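Local coordinates for protein beta-hexosaminidase Amuc_2018 (Akkermansia muciniphila, PDB 6JEB) that hydrolyses terminal beta-linked N-acetylglucosamine and N-acetylgalactosamine from glycans, and N-acetylglucosamine from chitobiose, as a family 20 glycoside hydrolase, at residues 191-197 with 221-225. Sequence-based numbering, arbitrary orientation.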
ATOM      1  N   PRO A 191      -6.330   4.955 -17.151  1.00 13.23           N
ATOM      2  CA  PRO A 191      -5.730   5.334 -18.432  1.00 13.38           C
ATOM      3  C   PRO A 191      -4.792   6.539 -18.346  1.00 12.97           C
ATOM      4  O   PRO A 191      -4.104   6.826 -19.331  1.00 13.53           O
ATOM      5  CB  PRO A 191      -6.954   5.664 -19.293  1.00 14.44           C
ATOM      6  CG  PRO A 191      -7.948   6.236 -18.305  1.00 15.79           C
ATOM      7  CD  PRO A 191      -7.716   5.450 -17.020  1.00 13.93           C
ATOM      8  N   GLY A 192      -4.766   7.227 -17.208  1.00 13.34           N
ATOM      9  CA  GLY A 192      -3.921   8.384 -17.011  1.00 13.58           C
ATOM     10  C   GLY A 192      -2.654   8.060 -16.250  1.00 13.07           C
ATOM     11  O   GLY A 192      -2.216   6.905 -16.176  1.00 14.05           O
ATOM     12  N   HIS A 193      -2.055   9.099 -15.668  1.00 11.65           N
ATOM     13  CA  HIS A 193      -0.752   8.978 -15.017  1.00 11.72           C
ATOM     14  C   HIS A 193       0.230   8.230 -15.915  1.00 12.31           C
ATOM     15  O   HIS A 193       0.985   7.356 -15.477  1.00 12.65           O
ATOM     16  CB  HIS A 193      -0.875   8.345 -13.626  1.00 12.65           C
ATOM     17  CG  HIS A 193      -1.262   9.327 -12.563  1.00 12.36           C
ATOM     18  ND1 HIS A 193      -0.336  10.125 -11.925  1.00 12.86           N
ATOM     19  CD2 HIS A 193      -2.471   9.666 -12.050  1.00 13.36           C
ATOM     20  CE1 HIS A 193      -0.953  10.899 -11.048  1.00 14.27           C
ATOM     21  NE2 HIS A 193      -2.252  10.642 -11.105  1.00 14.40           N
ATOM     22  N   ASN A 194       0.235   8.619 -17.193  1.00 12.13           N
ATOM     23  CA  ASN A 194       0.865   7.828 -18.241  1.00 12.28           C
ATOM     24  C   ASN A 194       1.873   8.627 -19.061  1.00 12.48           C
ATOM     25  O   ASN A 194       2.153   8.260 -20.208  1.00 13.47           O
ATOM     26  CB  ASN A 194      -0.194   7.202 -19.157  1.00 12.86           C
ATOM     27  CG  ASN A 194      -0.401   5.723 -18.884  1.00 12.54           C
ATOM     28  OD1 ASN A 194       0.532   5.016 -18.496  1.00 13.48           O
ATOM     29  ND2 ASN A 194      -1.617   5.241 -19.109  1.00 14.59           N
ATOM     30  N   GLN A 195       2.447   9.700 -18.507  1.00 11.91           N
ATOM     31  CA  GLN A 195       3.397  10.470 -19.310  1.00 12.29           C
ATOM     32  C   GLN A 195       4.622   9.640 -19.682  1.00 12.44           C
ATOM     33  O   GLN A 195       5.164   9.796 -20.783  1.00 13.76           O
ATOM     34  CB  GLN A 195       3.803  11.774 -18.628  1.00 13.44           C
ATOM     35  CG  GLN A 195       4.656  12.654 -19.547  1.00 14.37           C
ATOM     36  CD  GLN A 195       4.781  14.073 -19.053  1.00 15.06           C
ATOM     37  OE1 GLN A 195       3.866  14.594 -18.405  1.00 15.34           O
ATOM     38  NE2 GLN A 195       5.916  14.713 -19.346  1.00 15.17           N
ATOM     39  N   ALA A 196       5.074   8.751 -18.791  1.00 11.76           N
ATOM     40  CA  ALA A 196       6.243   7.937 -19.115  1.00 11.39           C
ATOM     41  C   ALA A 196       5.933   6.979 -20.260  1.00 12.09           C
ATOM     42  O   ALA A 196       6.737   6.829 -21.195  1.00 12.56           O
ATOM     43  CB  ALA A 196       6.749   7.195 -17.874  1.00 12.26           C
ATOM     44  N   LEU A 197       4.754   6.352 -20.224  1.00 11.76           N
ATOM     45  CA  LEU A 197       4.336   5.494 -21.326  1.00 11.82           C
ATOM     46  C   LEU A 197       4.216   6.283 -22.628  1.00 11.76           C
ATOM     47  O   LEU A 197       4.583   5.782 -23.700  1.00 13.31           O
ATOM     48  CB  LEU A 197       3.015   4.798 -20.975  1.00 11.60           C
ATOM     49  CG  LEU A 197       2.467   3.799 -22.001  1.00 10.87           C
ATOM     50  CD1 LEU A 197       3.450   2.659 -22.251  1.00 11.86           C
ATOM     51  CD2 LEU A 197       1.098   3.266 -21.562  1.00 13.80           C
ATOM     52  N   SER A 221      -1.206  15.159 -15.580  1.00 16.35           N
ATOM     53  CA  SER A 221      -1.124  14.938 -17.015  1.00 15.59           C
ATOM     54  C   SER A 221      -2.507  14.589 -17.554  1.00 16.26           C
ATOM     55  O   SER A 221      -3.248  13.821 -16.931  1.00 17.45           O
ATOM     56  CB  SER A 221      -0.168  13.783 -17.309  1.00 16.02           C
ATOM     57  OG  SER A 221      -0.260  13.399 -18.672  1.00 16.24           O
ATOM     58  N   LYS A 222      -2.855  15.165 -18.705  1.00 16.31           N
ATOM     59  CA  LYS A 222      -4.117  14.865 -19.372  1.00 17.81           C
ATOM     60  C   LYS A 222      -4.006  13.720 -20.369  1.00 16.25           C
ATOM     61  O   LYS A 222      -5.002  13.391 -21.025  1.00 18.10           O
ATOM     62  CB  LYS A 222      -4.648  16.110 -20.100  1.00 21.16           C
ATOM     63  CG  LYS A 222      -4.906  17.309 -19.203  1.00 26.80           C
ATOM     64  CD  LYS A 222      -5.348  18.518 -20.023  1.00 32.24           C
ATOM     65  CE  LYS A 222      -5.659  19.710 -19.130  1.00 36.64           C
ATOM     66  NZ  LYS A 222      -6.066  20.914 -19.914  1.00 40.28           N
ATOM     67  N   GLU A 223      -2.830  13.104 -20.502  1.00 15.33           N
ATOM     68  CA  GLU A 223      -2.589  12.103 -21.540  1.00 15.56           C
ATOM     69  C   GLU A 223      -3.215  10.768 -21.145  1.00 15.47           C
ATOM     70  O   GLU A 223      -2.724  10.085 -20.241  1.00 18.22           O
ATOM     71  CB  GLU A 223      -1.087  11.948 -21.762  1.00 17.48           C
ATOM     72  CG  GLU A 223      -0.421  13.186 -22.321  1.00 19.23           C
ATOM     73  CD  GLU A 223      -0.906  13.519 -23.718  1.00 22.80           C
ATOM     74  OE1 GLU A 223      -1.351  12.594 -24.432  1.00 24.31           O
ATOM     75  OE2 GLU A 223      -0.840  14.704 -24.107  1.00 23.48           O
ATOM     76  N   LEU A 224      -4.280  10.372 -21.837  1.00 14.48           N
ATOM     77  CA  LEU A 224      -4.917   9.083 -21.613  1.00 13.58           C
ATOM     78  C   LEU A 224      -4.630   8.160 -22.793  1.00 13.40           C
ATOM     79  O   LEU A 224      -4.657   8.594 -23.952  1.00 15.22           O
ATOM     80  CB  LEU A 224      -6.439   9.236 -21.469  1.00 13.75           C
ATOM     81  CG  LEU A 224      -6.967  10.236 -20.434  1.00 15.04           C
ATOM     82  CD1 LEU A 224      -8.464  10.070 -20.252  1.00 16.22           C
ATOM     83  CD2 LEU A 224      -6.261  10.084 -19.093  1.00 16.43           C
ATOM     84  N   VAL A 225      -4.369   6.881 -22.503  1.00 13.08           N
ATOM     85  CA  VAL A 225      -4.298   5.912 -23.592  1.00 13.05           C
ATOM     86  C   VAL A 225      -5.625   5.920 -24.355  1.00 13.59           C
ATOM     87  O   VAL A 225      -6.698   6.169 -23.789  1.00 15.69           O
ATOM     88  CB  VAL A 225      -3.936   4.495 -23.112  1.00 13.73           C
ATOM     89  CG1 VAL A 225      -2.485   4.443 -22.638  1.00 15.04           C
ATOM     90  CG2 VAL A 225      -4.907   4.024 -22.013  1.00 15.06           C
TER
HETATM   91  O   HOH W   1      -3.354  11.659 -15.283  1.00 15.69           O
HETATM   92  O   HOH W   2      -1.141  10.803 -18.302  1.00 18.82           O
HETATM   93  O   HOH W   3       1.595  14.629 -19.959  1.00 21.66           O
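Pro191 and Val225 hold the tightly packed end of this contact. The backbone N of Val225 donates to Pro191 O at 3.2 Å, with the donor tilted 24° from the carbonyl plane. Asn194 ND2 binds the same oxygen at 3.0 Å, from above the opposite face of that plane. The oxygen therefore takes two N-H donors, and Leu224 CA adds a C-H···O contact. Val225 straddles the Asn194 amide and the proline with its two methyls. CG1, anti to the carbonyl carbon (chi1 -70°), lies 3.7 Å from Asn194 ND2 and also meets Leu197 CD2. CG2 rests on Pro191 CB at 3.8 Å. Leu224 CD2 packs against the bare CA of Gly192 at 3.6 Å. Tyr236 of helix 230-246 and Phe289 of helix 282-299 add to this apolar side. An alanine in place of Asn194 would probably cost Pro191 O one of its two N-H donors and open a gap beside Val225 CG1.

Toward Ser221 the packing is looser, and water fills in. No direct hydrogen bond joins the segments here. One water links His193 N to Ser221 O. A second accepts from Asn194 N and donates to Glu223 O at 2.6 Å, while also binding Ser221 OG. A third joins that hydroxyl to Gln195 OE1; the amide is also held by Arg215 and, through NE2, by Asn213 O. Ser221 OG also accepts from Glu223 N at 3.2 Å, closing an ST turn.

The contact ties the loop carrying charge-relay His193 to the loop leading into zinc ligand Cys226. The CB of His193 turns away from 221-225, and its ring hydrogen-bonds to Asp130 and Glu258. The chemistry thus implies that one direct backbone bond, apolar packing and three bridging waters, rather than the imidazole, join the two loops.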